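Local coordinates for protein 16S rRNA (guanine(1405)-N(7))-methyltransferase (Klebsiella pneumoniae, PDB 6PI9) that probably methylates the N7 position of guanine 1405 in 16S rRNA, using S-adenosyl-L-methionine, and so confers resistance to various aminoglycosides, at residues A58-D63 with D141-C146. Sequence-based numbering, arbitrary orientation.
With SAH (S-adenosyl-L-homocysteine), chain B.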
loop_
_atom_site.group_PDB
_atom_site.type_symbol
_atom_site.label_atom_id
_atom_site.label_comp_id
_atom_site.label_asym_id
_atom_site.label_seq_id
_atom_site.Cartn_x
_atom_site.Cartn_y
_atom_site.Cartn_z
ATOM N N ALA A 58 4.270 -0.311 5.253
ATOM C CA ALA A 58 3.537 -1.259 4.414
ATOM C C ALA A 58 4.453 -2.060 3.502
ATOM O O ALA A 58 4.054 -3.131 3.027
ATOM C CB ALA A 58 2.483 -0.537 3.571
ATOM N N PHE A 59 5.675 -1.580 3.262
ATOM C CA PHE A 59 6.541 -2.259 2.312
ATOM C C PHE A 59 7.205 -3.491 2.909
ATOM O O PHE A 59 7.471 -4.456 2.181
ATOM C CB PHE A 59 7.577 -1.277 1.794
ATOM C CG PHE A 59 6.970 -0.053 1.227
ATOM C CD1 PHE A 59 7.005 1.139 1.936
ATOM C CD2 PHE A 59 6.314 -0.104 0.005
ATOM C CE1 PHE A 59 6.417 2.275 1.424
ATOM C CE2 PHE A 59 5.735 1.021 -0.515
ATOM C CZ PHE A 59 5.786 2.220 0.193
ATOM N N MET A 60 7.447 -3.498 4.220
ATOM C CA MET A 60 8.119 -4.631 4.843
ATOM C C MET A 60 7.662 -4.765 6.291
ATOM O O MET A 60 7.723 -3.794 7.050
ATOM C CB MET A 60 9.646 -4.452 4.758
ATOM C CG MET A 60 10.449 -5.729 4.962
ATOM S SD MET A 60 12.223 -5.511 4.682
ATOM C CE MET A 60 12.615 -4.312 5.950
ATOM N N THR A 61 7.215 -5.962 6.674
ATOM C CA THR A 61 6.784 -6.194 8.051
ATOM C C THR A 61 7.987 -6.415 8.980
ATOM O O THR A 61 9.135 -6.524 8.547
ATOM C CB THR A 61 5.825 -7.390 8.137
ATOM O OG1 THR A 61 6.536 -8.618 7.904
ATOM C CG2 THR A 61 4.673 -7.245 7.125
ATOM N N ALA A 62 7.690 -6.501 10.282
ATOM C CA ALA A 62 8.727 -6.608 11.309
ATOM C C ALA A 62 9.435 -7.960 11.271
ATOM O O ALA A 62 10.666 -8.026 11.344
ATOM C CB ALA A 62 8.115 -6.368 12.689
ATOM N N ASP A 63 8.676 -9.055 11.179
ATOM C CA ASP A 63 9.301 -10.374 11.211
ATOM C C ASP A 63 9.805 -10.821 9.844
ATOM O O ASP A 63 10.734 -11.633 9.775
ATOM C CB ASP A 63 8.332 -11.406 11.787
ATOM C CG ASP A 63 7.698 -10.942 13.084
ATOM O OD1 ASP A 63 8.410 -10.894 14.113
ATOM O OD2 ASP A 63 6.490 -10.627 13.071
ATOM N N ASP A 141 17.525 5.933 4.136
ATOM C CA ASP A 141 16.106 5.660 4.352
ATOM C C ASP A 141 15.785 6.000 5.810
ATOM O O ASP A 141 16.679 6.158 6.647
ATOM C CB ASP A 141 15.814 4.192 4.023
ATOM C CG ASP A 141 14.343 3.943 3.644
ATOM O OD1 ASP A 141 13.464 4.275 4.431
ATOM O OD2 ASP A 141 14.102 3.468 2.513
ATOM N N ILE A 142 14.487 6.100 6.112
ATOM C CA ILE A 142 14.068 6.268 7.507
ATOM C C ILE A 142 13.884 4.937 8.203
ATOM O O ILE A 142 13.695 4.893 9.434
ATOM C CB ILE A 142 12.733 7.006 7.590
ATOM C CG1 ILE A 142 11.730 6.386 6.645
ATOM C CG2 ILE A 142 12.930 8.472 7.380
ATOM C CD1 ILE A 142 10.303 6.980 7.002
ATOM N N HIS A 143 13.844 3.854 7.431
ATOM C CA HIS A 143 13.680 2.490 7.913
ATOM C C HIS A 143 15.041 1.936 8.281
ATOM O O HIS A 143 15.813 1.505 7.422
ATOM C CB HIS A 143 13.008 1.633 6.836
ATOM C CG HIS A 143 12.388 0.399 7.404
ATOM N ND1 HIS A 143 13.065 -0.429 8.273
ATOM C CD2 HIS A 143 11.149 -0.124 7.270
ATOM C CE1 HIS A 143 12.270 -1.415 8.658
ATOM N NE2 HIS A 143 11.103 -1.261 8.052
ATOM N N LEU A 144 15.362 1.978 9.573
ATOM C CA LEU A 144 16.649 1.485 10.034
ATOM C C LEU A 144 16.779 -0.024 9.897
ATOM O O LEU A 144 17.896 -0.548 9.944
ATOM C CB LEU A 144 16.842 1.887 11.500
ATOM C CG LEU A 144 16.565 3.361 11.780
ATOM C CD1 LEU A 144 16.842 3.628 13.229
ATOM C CD2 LEU A 144 17.480 4.212 10.922
ATOM N N GLY A 145 15.679 -0.748 9.720
ATOM C CA GLY A 145 15.824 -2.163 9.414
ATOM C C GLY A 145 16.419 -2.364 8.032
ATOM O O GLY A 145 17.334 -3.171 7.841
ATOM N N CYS A 146 15.907 -1.623 7.045
ATOM C CA CYS A 146 16.505 -1.623 5.712
ATOM C C CYS A 146 17.983 -1.238 5.772
ATOM O O CYS A 146 18.851 -1.927 5.213
ATOM C CB CYS A 146 15.741 -0.667 4.830
ATOM S SG CYS A 146 14.143 -1.400 4.380
HETATM N N SAH B . 13.379 3.085 -3.665
HETATM C CA SAH B . 13.097 1.739 -3.120
HETATM C CB SAH B . 11.995 1.800 -2.077
HETATM C CG SAH B . 10.660 2.485 -2.491
HETATM S SD SAH B . 9.351 2.208 -1.210
HETATM C C SAH B . 12.693 0.766 -4.244
HETATM O O SAH B . 12.205 1.268 -5.277
HETATM O OXT SAH B . 12.800 -0.470 -4.118
HETATM C "C5'" SAH B . 9.382 3.882 -0.434
HETATM C "C4'" SAH B . 10.533 4.065 0.599
HETATM O "O4'" SAH B . 10.612 5.452 0.993
HETATM C "C3'" SAH B . 10.479 3.225 1.908
HETATM O "O3'" SAH B . 11.685 2.450 2.061
HETATM C "C2'" SAH B . 10.381 4.252 3.035
HETATM O "O2'" SAH B . 11.150 3.810 4.156
HETATM C "C1'" SAH B . 11.049 5.461 2.364
HETATM N N9 SAH B . 10.604 6.747 2.867
HETATM C C8 SAH B . 9.312 7.193 2.973
HETATM N N7 SAH B . 9.353 8.500 3.372
HETATM C C5 SAH B . 10.667 8.838 3.572
HETATM C C6 SAH B . 11.303 9.976 4.016
HETATM N N6 SAH B . 10.647 11.041 4.428
HETATM N N1 SAH B . 12.687 9.995 4.012
HETATM C C2 SAH B . 13.408 8.898 3.678
HETATM N N3 SAH B . 12.802 7.748 3.249
HETATM C C4 SAH B . 11.439 7.761 3.211
#
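Met60 meets His143 and Cys146 through its terminal methyl alone. Met60 CE lies over one face of the His143 imidazole, 4.3 Å from the ring centroid and 28° off the ring normal, a CH-pi contact. The same methyl packs against Cys146, with Met60 CE 3.6 Å from SG. The Met60 chain leaves with CG anti to the backbone N (chi1 -162°) and bends at chi3 (62°), which brings CE onto the ring. Cys146 SG sits over the same face of the His143 ring, offset toward its rim. His143 is the N-cap of helix 144-157, and its ND1 accepts a weak hydrogen bond from Gly145 N, which lies at the ring edge, in plane. This buried cluster is the tight part of the contact. Gln65 of helix 63-75 also touches Met60 and His143. The outer part is loose: Thr61 and Ala62 point away from 141-146, and Asp63 is exposed and poorly ordered. Thr61 packs on Thr61 of the second subunit.

S-adenosyl-L-homocysteine lies beside the cluster and touches both segments. Phe59 stands with one face under the product sulfur, SD being 3.7 Å above the ring plane. Asp141, at the end of strand 137-141 of the Rossmann-like sheet, binds the ribose: O3' bonds to Asp141 OD2 at 2.7 Å. O2' approaches OD1 so closely that the exact length is doubtful. Asp141 OD1 also accepts from His143 N at 3.1 Å, closing an Asx turn, and OD2 accepts from Gly123 N. The chemistry implies a division of labour: apolar and sulfur contacts join the two segments, while the carboxylate ties the start of helix 144-157 to the ribose.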